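Local coordinates for protein filamentous hemagglutinin (PDB 1RWR) that probably mediates bacterial adhesion and carries a beta-helical secretion domain for export by the two-partner secretion pathway, at residues V18-I23 with G61-N66; V46-G51 with S74-E79; G90-Y95 with A99-A104; N112-L117 with L122-G127. One frame throughout, in Å; residues are numbered along the deposited sequence.

Interaction 1 (V18-I23 with G61-N66)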
# COMPACT_ATOMS: atom_id res chain seq x y z
N VAL A 18 -16.27 3.15 -17.03
CA VAL A 18 -15.26 3.06 -15.97
C VAL A 18 -16.08 2.93 -14.68
O VAL A 18 -16.95 3.75 -14.43
CB VAL A 18 -14.33 4.29 -15.96
CG1 VAL A 18 -13.39 4.28 -14.78
CG2 VAL A 18 -13.53 4.36 -17.26
N PRO A 19 -15.85 1.90 -13.88
CA PRO A 19 -16.70 1.67 -12.71
C PRO A 19 -16.63 2.77 -11.66
O PRO A 19 -15.57 3.36 -11.50
CB PRO A 19 -16.18 0.34 -12.11
CG PRO A 19 -14.94 0.08 -12.74
CD PRO A 19 -14.81 0.88 -14.03
N VAL A 20 -17.78 3.06 -11.04
CA VAL A 20 -17.92 4.07 -10.01
C VAL A 20 -18.38 3.32 -8.77
O VAL A 20 -19.41 2.65 -8.80
CB VAL A 20 -18.96 5.15 -10.37
CG1 VAL A 20 -19.24 6.07 -9.18
CG2 VAL A 20 -18.55 5.94 -11.59
N VAL A 21 -17.61 3.43 -7.69
CA VAL A 21 -17.98 2.85 -6.42
C VAL A 21 -18.69 3.91 -5.61
O VAL A 21 -18.06 4.91 -5.20
CB VAL A 21 -16.74 2.36 -5.63
CG1 VAL A 21 -17.16 1.78 -4.31
CG2 VAL A 21 -15.95 1.34 -6.45
N ASN A 22 -20.00 3.73 -5.43
CA ASN A 22 -20.76 4.51 -4.46
C ASN A 22 -20.51 3.92 -3.07
O ASN A 22 -21.23 3.05 -2.60
CB ASN A 22 -22.25 4.56 -4.83
CG ASN A 22 -22.54 5.55 -5.92
OD1 ASN A 22 -21.76 6.47 -6.14
ND2 ASN A 22 -23.66 5.36 -6.64
N ILE A 23 -19.45 4.42 -2.45
CA ILE A 23 -19.00 4.00 -1.15
C ILE A 23 -20.11 4.20 -0.10
O ILE A 23 -21.00 5.05 -0.28
CB ILE A 23 -17.72 4.77 -0.71
CG1 ILE A 23 -17.93 6.30 -0.68
CG2 ILE A 23 -16.54 4.47 -1.65
CD1 ILE A 23 -16.77 7.04 0.05
N GLY A 61 -15.43 10.48 -16.55
CA GLY A 61 -16.42 11.44 -17.04
C GLY A 61 -17.53 11.67 -16.01
O GLY A 61 -17.35 11.51 -14.80
N ALA A 62 -18.70 12.05 -16.51
CA ALA A 62 -19.78 12.50 -15.67
C ALA A 62 -20.28 11.46 -14.69
O ALA A 62 -20.37 10.26 -14.98
CB ALA A 62 -20.96 13.02 -16.55
N LEU A 63 -20.60 11.93 -13.49
CA LEU A 63 -21.28 11.10 -12.52
C LEU A 63 -22.08 11.96 -11.58
O LEU A 63 -21.82 13.14 -11.43
CB LEU A 63 -20.28 10.23 -11.73
CG LEU A 63 -19.44 10.91 -10.64
CD1 LEU A 63 -18.53 9.88 -9.91
CD2 LEU A 63 -18.58 12.04 -11.18
N THR A 64 -23.06 11.34 -10.94
CA THR A 64 -23.89 12.05 -9.98
C THR A 64 -23.37 11.85 -8.58
O THR A 64 -22.55 10.98 -8.32
CB THR A 64 -25.37 11.58 -10.07
OG1 THR A 64 -25.46 10.18 -9.86
CG2 THR A 64 -25.91 11.73 -11.48
N LYS A 65 -23.83 12.69 -7.67
CA LYS A 65 -23.46 12.53 -6.28
C LYS A 65 -23.76 11.12 -5.79
O LYS A 65 -24.64 10.43 -6.32
CB LYS A 65 -24.19 13.55 -5.43
CG LYS A 65 -25.66 13.32 -5.34
CD LYS A 65 -26.33 14.47 -4.59
CE LYS A 65 -26.56 15.68 -5.49
NZ LYS A 65 -27.33 15.42 -6.74
N ASN A 66 -23.03 10.70 -4.77
CA ASN A 66 -23.20 9.40 -4.16
C ASN A 66 -24.41 9.41 -3.23
O ASN A 66 -24.39 10.07 -2.18
CB ASN A 66 -21.94 9.06 -3.37
CG ASN A 66 -22.01 7.74 -2.70
OD1 ASN A 66 -23.07 7.15 -2.57
ND2 ASN A 66 -20.86 7.25 -2.24
O HOH W 1 -24.29 8.03 -8.33
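Asn22 and Asn66 lay their side-chain amides over each other. The two planes are stacked 25° apart, and the side chains run past one another in opposite directions. Asn66 OD1 lies 3.5 Å from Asn22 CB. Asn66 extends with CG anti to its backbone N (chi1 180°), which carries the amide across to the end of strand 20-22. There Asn66 ND2 donates to Ile23 O over 2.9 Å with an N-H...O angle of 159°. The donor sits on a lone pair in the carbonyl plane. Ile23 crosses the Asn66 side chain at about a right angle. Its CG1 comes within 3.5 Å of Asn66 ND2. Asn66 ND2 also donates to Asn49 O, and Asn49 ND2 bonds Asn22 OD1, so both amides are held in place from strand 45-50. A water links the segments further: it accepts from Asn22 ND2 at 3.2 Å, bonds Thr64 OG1 at 2.9 Å and donates to Lys65 O. The apolar part is small, with Val20 CG1 3.9 Å from Leu63 CD1. Asn22 is the centre of an inverse gamma turn that ends the strand. Such side-chain amide bonds to backbone carbonyls fix the loop after strand 61-63 onto the N-terminal part of the beta-helix.

Interaction 2 (V46-G51 with S74-E79); sequences VVFNNG and SAILAE
Phe48 and Ile76 meet inside the beta-helix, where the sheet containing strand 45-50 faces the sheet containing strand 75-80. Ile76 CG2 comes within 3.9 Å of Phe48 CD1, approaching the ring obliquely. The other branch of Ile76 reaches toward Asn50, at the C-terminal end of the opposing strand. Its CD1 lies 4.2 Å from Phe48 CB and 4.4 Å from Asn50 CG. Ile76 CD1 thus meets both the base of Phe48 and the amide of Asn50, while CG2 takes the ring. With CG2 anti to the backbone N and CG1 anti to the carbonyl carbon (chi1 -65°), one branch meets the ring and the other the CB of Phe48. Further along, Ala78 also points toward strand 45-50 but stays more distant.

The next shell continues the apolar packing. Leu101 of strand 99-104 touches both Phe48 and Ile76, and Ile23 packs on Ile76 and Asn50. The amide of Asn50 is buried but has partners: its ND2 donates to Lys97 O and its OD1 accepts from Ala73 N. Asn49 points away from Ile76, and its ND2 also donates to Thr64 O. The end of the strand is shaped by an Asx turn. In it Gly51 N donates to Asn49 OD1 over 3.0 Å, with the donor tilted 22° from the side-chain carbonyl plane.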
# COMPACT_ATOMS: atom_id res chain seq x y z
N VAL A 46 -10.67 3.00 -11.58
CA VAL A 46 -11.94 3.00 -10.86
C VAL A 46 -12.11 4.37 -10.23
O VAL A 46 -11.12 5.00 -9.87
CB VAL A 46 -12.00 1.89 -9.74
CG1 VAL A 46 -10.95 2.05 -8.63
CG2 VAL A 46 -13.38 1.78 -9.13
N VAL A 47 -13.35 4.80 -10.09
CA VAL A 47 -13.64 6.05 -9.41
C VAL A 47 -14.36 5.74 -8.09
O VAL A 47 -15.44 5.12 -8.11
CB VAL A 47 -14.51 6.96 -10.29
CG1 VAL A 47 -14.91 8.26 -9.54
CG2 VAL A 47 -13.78 7.25 -11.55
N PHE A 48 -13.82 6.22 -6.98
CA PHE A 48 -14.49 6.17 -5.70
C PHE A 48 -15.31 7.44 -5.54
O PHE A 48 -14.78 8.54 -5.61
CB PHE A 48 -13.49 6.08 -4.54
CG PHE A 48 -12.76 4.79 -4.48
CD1 PHE A 48 -13.32 3.70 -3.87
CD2 PHE A 48 -11.52 4.68 -5.09
CE1 PHE A 48 -12.60 2.48 -3.82
CE2 PHE A 48 -10.84 3.51 -5.07
CZ PHE A 48 -11.37 2.40 -4.43
N ASN A 49 -16.61 7.29 -5.33
CA ASN A 49 -17.50 8.46 -5.34
C ASN A 49 -17.63 9.04 -3.95
O ASN A 49 -18.44 8.60 -3.17
CB ASN A 49 -18.88 8.12 -5.95
CG ASN A 49 -19.74 9.36 -6.19
OD1 ASN A 49 -19.41 10.48 -5.75
ND2 ASN A 49 -20.87 9.17 -6.87
N ASN A 50 -16.82 10.06 -3.67
CA ASN A 50 -16.90 10.78 -2.39
C ASN A 50 -17.51 12.17 -2.60
O ASN A 50 -17.08 13.17 -1.95
CB ASN A 50 -15.50 10.90 -1.80
CG ASN A 50 -15.48 11.08 -0.29
OD1 ASN A 50 -16.40 10.72 0.44
ND2 ASN A 50 -14.34 11.58 0.19
N GLY A 51 -18.48 12.23 -3.51
CA GLY A 51 -19.08 13.48 -3.95
C GLY A 51 -20.47 13.69 -3.37
O GLY A 51 -21.27 12.79 -3.34
N SER A 74 -13.18 10.75 5.14
CA SER A 74 -11.73 11.02 5.20
C SER A 74 -10.84 9.80 4.89
O SER A 74 -9.69 9.98 4.53
CB SER A 74 -11.36 11.70 6.52
OG SER A 74 -11.82 10.95 7.59
N ALA A 75 -11.38 8.59 4.98
CA ALA A 75 -10.66 7.35 4.67
C ALA A 75 -11.68 6.40 4.05
O ALA A 75 -12.78 6.26 4.54
CB ALA A 75 -10.07 6.72 5.93
N ILE A 76 -11.29 5.78 2.95
CA ILE A 76 -12.13 4.84 2.25
C ILE A 76 -11.39 3.50 2.29
O ILE A 76 -10.29 3.36 1.76
CB ILE A 76 -12.34 5.32 0.77
CG1 ILE A 76 -13.12 6.66 0.71
CG2 ILE A 76 -13.11 4.26 -0.02
CD1 ILE A 76 -13.04 7.38 -0.62
N LEU A 77 -12.01 2.54 2.98
CA LEU A 77 -11.54 1.19 3.08
C LEU A 77 -12.38 0.28 2.20
O LEU A 77 -13.62 0.29 2.30
CB LEU A 77 -11.76 0.74 4.51
CG LEU A 77 -11.49 -0.71 4.87
CD1 LEU A 77 -10.05 -1.16 4.60
CD2 LEU A 77 -11.83 -0.87 6.35
N ALA A 78 -11.72 -0.47 1.34
CA ALA A 78 -12.31 -1.52 0.55
C ALA A 78 -11.72 -2.81 1.08
O ALA A 78 -10.51 -3.01 0.97
CB ALA A 78 -11.93 -1.35 -0.96
N GLU A 79 -12.55 -3.66 1.67
CA GLU A 79 -12.13 -4.93 2.28
C GLU A 79 -12.78 -6.08 1.55
O GLU A 79 -14.00 -6.09 1.41
CB GLU A 79 -12.62 -4.99 3.74
CG GLU A 79 -12.22 -6.27 4.44
CD GLU A 79 -12.92 -6.50 5.78
OE1 GLU A 79 -13.65 -5.62 6.23
OE2 GLU A 79 -12.66 -7.55 6.42

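Interaction 3 (G90-Y95 with A99-A104); sequences GTLEVY and ADLIIA
Leu101 packs against both Leu92 and Val94 across the interior of the beta-helix. This is the tight part of the contact. Leu101 CD1 lies 3.8 Å from Leu92 CB and 4.1 Å from Leu92 CD1, the two side chains meeting at a slant. Leu101 CD2 meets Val94 CG2 at 3.9 Å, tip to tip. Val94 turns CG1 anti to its backbone N (chi1 -175°), and this methyl lies near the backbone of Ala99, 4.4 Å from Ala99 N. Packing is looser toward Ile103, whose side chain also points toward strand 91-95 but stays beyond close contact.

The strand axes are 9.1 Å apart with their directions at 141°, so side chains alone bridge the gap. Elsewhere the residues differ in kind. Thr91, Tyr95 and Asp100 are partly exposed, and their polar groups find other partners: Thr91 OG1 with Ser115 OG, Tyr95 OH with Thr53 O, Asp100 OD1 with Asn121 ND2. Asp100 and Glu93 point away from the contact, and the Glu93 carboxylate accepts from Arg58 N and Ile59 N. The residues that meet are thus aliphatic, while the partly exposed ones are polar. The two sheets are therefore joined here by apolar packing, while backbone hydrogen bonds, such as Leu92 with Ser115, run to neighbouring strands of each sheet.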
# COMPACT_ATOMS: atom_id res chain seq x y z
N GLY A 90 -4.25 0.50 -13.14
CA GLY A 90 -4.84 1.74 -13.58
C GLY A 90 -4.85 2.77 -12.47
O GLY A 90 -4.07 2.66 -11.53
N THR A 91 -5.75 3.74 -12.58
CA THR A 91 -5.80 4.87 -11.65
C THR A 91 -6.91 4.70 -10.65
O THR A 91 -8.05 4.46 -11.02
CB THR A 91 -6.06 6.14 -12.38
OG1 THR A 91 -5.01 6.38 -13.33
CG2 THR A 91 -6.04 7.34 -11.41
N LEU A 92 -6.58 4.85 -9.38
CA LEU A 92 -7.56 4.90 -8.32
C LEU A 92 -7.89 6.38 -8.11
O LEU A 92 -7.09 7.09 -7.51
CB LEU A 92 -7.01 4.29 -7.04
CG LEU A 92 -6.36 2.91 -7.07
CD1 LEU A 92 -5.92 2.45 -5.68
CD2 LEU A 92 -7.32 1.91 -7.68
N GLU A 93 -9.04 6.81 -8.62
CA GLU A 93 -9.46 8.19 -8.52
C GLU A 93 -10.53 8.34 -7.44
O GLU A 93 -11.45 7.56 -7.34
CB GLU A 93 -10.02 8.71 -9.84
CG GLU A 93 -10.55 10.15 -9.75
CD GLU A 93 -10.88 10.78 -11.07
OE1 GLU A 93 -10.82 10.14 -12.14
OE2 GLU A 93 -11.23 11.99 -11.05
N VAL A 94 -10.36 9.37 -6.62
CA VAL A 94 -11.39 9.77 -5.67
C VAL A 94 -12.08 10.99 -6.24
O VAL A 94 -11.45 12.02 -6.50
CB VAL A 94 -10.83 10.05 -4.25
CG1 VAL A 94 -11.96 10.35 -3.28
CG2 VAL A 94 -10.04 8.88 -3.73
N TYR A 95 -13.38 10.84 -6.51
CA TYR A 95 -14.19 11.98 -6.92
C TYR A 95 -14.75 12.62 -5.64
O TYR A 95 -15.37 11.97 -4.81
CB TYR A 95 -15.31 11.59 -7.88
CG TYR A 95 -16.32 12.69 -8.06
CD1 TYR A 95 -16.00 13.81 -8.79
CD2 TYR A 95 -17.59 12.63 -7.49
CE1 TYR A 95 -16.93 14.89 -8.92
CE2 TYR A 95 -18.53 13.70 -7.64
CZ TYR A 95 -18.17 14.82 -8.33
OH TYR A 95 -19.07 15.87 -8.46
N ALA A 99 -9.39 11.67 0.04
CA ALA A 99 -9.42 10.77 1.20
C ALA A 99 -8.28 9.77 1.14
O ALA A 99 -7.70 9.53 0.08
CB ALA A 99 -10.73 10.03 1.23
N ASP A 100 -7.92 9.21 2.29
CA ASP A 100 -7.06 8.04 2.33
C ASP A 100 -7.77 6.85 1.68
O ASP A 100 -8.99 6.70 1.76
CB ASP A 100 -6.75 7.62 3.79
CG ASP A 100 -5.83 8.59 4.52
OD1 ASP A 100 -5.16 9.45 3.89
OD2 ASP A 100 -5.73 8.54 5.76
N LEU A 101 -7.00 6.04 0.97
CA LEU A 101 -7.47 4.79 0.39
C LEU A 101 -6.75 3.64 1.07
O LEU A 101 -5.53 3.65 1.20
CB LEU A 101 -7.21 4.71 -1.14
CG LEU A 101 -7.96 5.71 -2.01
CD1 LEU A 101 -7.48 5.54 -3.46
CD2 LEU A 101 -9.48 5.51 -1.91
N ILE A 102 -7.53 2.65 1.48
CA ILE A 102 -7.01 1.41 2.04
C ILE A 102 -7.69 0.28 1.32
O ILE A 102 -8.94 0.20 1.32
CB ILE A 102 -7.31 1.29 3.57
CG1 ILE A 102 -6.83 2.49 4.37
CG2 ILE A 102 -6.69 0.03 4.10
CD1 ILE A 102 -7.76 3.66 4.41
N ILE A 103 -6.90 -0.58 0.70
CA ILE A 103 -7.38 -1.78 0.02
C ILE A 103 -6.85 -2.99 0.78
O ILE A 103 -5.67 -3.21 0.88
CB ILE A 103 -6.93 -1.83 -1.47
CG1 ILE A 103 -7.22 -0.53 -2.25
CG2 ILE A 103 -7.61 -3.06 -2.16
CD1 ILE A 103 -8.57 -0.14 -2.29
N ALA A 104 -7.75 -3.78 1.35
CA ALA A 104 -7.41 -4.91 2.21
C ALA A 104 -7.97 -6.21 1.67
O ALA A 104 -9.19 -6.38 1.52
CB ALA A 104 -7.93 -4.67 3.63

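Interaction 4 (N112-L117 with L122-G127)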
# COMPACT_ATOMS: atom_id res chain seq x y z
N ASN A 112 -0.15 -3.86 -10.86
CA ASN A 112 0.56 -3.64 -12.13
C ASN A 112 0.20 -2.32 -12.78
O ASN A 112 -0.86 -2.17 -13.36
CB ASN A 112 0.26 -4.78 -13.10
CG ASN A 112 1.20 -4.75 -14.30
OD1 ASN A 112 2.37 -4.59 -14.14
ND2 ASN A 112 0.66 -4.89 -15.51
N GLY A 113 1.08 -1.34 -12.67
CA GLY A 113 0.85 -0.04 -13.28
C GLY A 113 -0.27 0.73 -12.57
O GLY A 113 -1.27 1.14 -13.19
N LEU A 114 -0.08 0.94 -11.29
CA LEU A 114 -1.08 1.56 -10.42
C LEU A 114 -0.74 3.03 -10.18
O LEU A 114 0.40 3.36 -9.94
CB LEU A 114 -1.17 0.81 -9.10
CG LEU A 114 -2.35 1.17 -8.17
CD1 LEU A 114 -3.66 0.78 -8.79
CD2 LEU A 114 -2.21 0.54 -6.79
N SER A 115 -1.74 3.90 -10.22
CA SER A 115 -1.54 5.30 -9.83
C SER A 115 -2.78 5.77 -9.07
O SER A 115 -3.74 4.99 -8.86
CB SER A 115 -1.28 6.18 -11.06
OG SER A 115 -2.39 6.12 -11.89
N THR A 116 -2.79 7.03 -8.66
CA THR A 116 -3.94 7.59 -7.95
C THR A 116 -4.20 9.03 -8.38
O THR A 116 -3.30 9.70 -8.91
CB THR A 116 -3.77 7.56 -6.40
OG1 THR A 116 -2.73 8.45 -5.99
CG2 THR A 116 -3.38 6.20 -5.85
N LEU A 117 -5.42 9.49 -8.10
CA LEU A 117 -5.80 10.87 -8.30
C LEU A 117 -6.71 11.26 -7.15
O LEU A 117 -7.74 10.63 -6.93
CB LEU A 117 -6.55 11.06 -9.63
CG LEU A 117 -5.73 10.94 -10.91
CD1 LEU A 117 -6.62 10.96 -12.14
CD2 LEU A 117 -4.75 12.12 -10.98
N LEU A 122 -2.21 6.10 0.26
CA LEU A 122 -2.66 4.77 -0.19
C LEU A 122 -1.99 3.68 0.59
O LEU A 122 -0.76 3.66 0.69
CB LEU A 122 -2.33 4.54 -1.68
CG LEU A 122 -2.67 3.21 -2.33
CD1 LEU A 122 -4.17 2.86 -2.27
CD2 LEU A 122 -2.29 3.18 -3.73
N THR A 123 -2.79 2.76 1.14
CA THR A 123 -2.31 1.55 1.81
C THR A 123 -2.88 0.31 1.11
O THR A 123 -4.11 0.22 0.89
CB THR A 123 -2.82 1.57 3.23
OG1 THR A 123 -2.44 2.81 3.86
CG2 THR A 123 -2.28 0.42 4.06
N LEU A 124 -1.99 -0.62 0.76
CA LEU A 124 -2.35 -1.92 0.20
C LEU A 124 -1.98 -2.95 1.23
O LEU A 124 -0.83 -2.99 1.68
CB LEU A 124 -1.59 -2.18 -1.08
CG LEU A 124 -1.81 -1.14 -2.17
CD1 LEU A 124 -1.04 -1.60 -3.44
CD2 LEU A 124 -3.31 -0.93 -2.43
N THR A 125 -2.94 -3.76 1.65
CA THR A 125 -2.71 -4.65 2.77
C THR A 125 -3.37 -6.01 2.59
O THR A 125 -4.43 -6.13 1.97
CB THR A 125 -3.11 -3.95 4.13
OG1 THR A 125 -2.69 -4.77 5.22
CG2 THR A 125 -4.61 -3.83 4.26
N THR A 126 -2.74 -7.05 3.13
CA THR A 126 -3.44 -8.32 3.31
C THR A 126 -3.91 -8.49 4.75
O THR A 126 -4.37 -9.58 5.11
CB THR A 126 -2.57 -9.52 2.93
OG1 THR A 126 -1.41 -9.56 3.78
CG2 THR A 126 -2.09 -9.35 1.53
N GLY A 127 -3.85 -7.44 5.55
CA GLY A 127 -4.44 -7.46 6.89
C GLY A 127 -5.95 -7.44 6.91
O GLY A 127 -6.61 -6.84 6.04
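Leu122 and Leu114 have the largest areas buried here, and they reach toward each other tip to tip. Their CD2 methyls are 4.0 Å apart. In both leucines CG is anti to the backbone N (chi1 178° in Leu122, -169° in Leu114), and both point inward from their strands. Thr116 is third. It turns its methyl inward, and Thr116 CG2 touches Leu122 CD2 at 3.8 Å from an oblique direction. One methyl of Leu122 therefore meets both inward residues of strand 114-117. Leu114 CD2 is shared in the same way, since Leu124 CD1 also approaches it, at 4.1 Å.

Further apolar side chains pack around the contact. Leu92 touches Leu114 and Leu122, Leu101 touches Leu122, and Phe160 packs on Leu122 and Leu124 from the following strand of the parallel sheet. Past the contact, Gly127 N donates to Thr125 OG1 over 2.9 Å in an ST turn. The same hydroxyl also bonds Val163 O. Strands 114-117 and 122-125 lie on facing sheets, 10.2 Å apart at their axes. Apolar side chains that meet across the interior and stack on those of neighbouring strands are characteristic of the parallel beta-helix, the fold of this secretion domain.

Overall arrangement
All four contacts are buried, but their chemistry changes along the fold. Interactions 2, 3 and 4 join the same two facing sheets through apolar side chains. Their first segments lie on neighbouring strands 45-50, 91-96 and 114-117, and their second on 75-80, 99-104 and 119-125. Backbone bonds probably link them within each sheet, as from Phe48 N to Glu93 O and from Thr123 N to Leu101 O. The centre of interaction 1 is about 23 Å from the centre of the chain, that of interaction 4 about 5 Å. Interaction 1 shares the first sheet but relies on amides and a water. Asn49 couples it to interaction 2, and Leu63 touches Tyr95 of interaction 3.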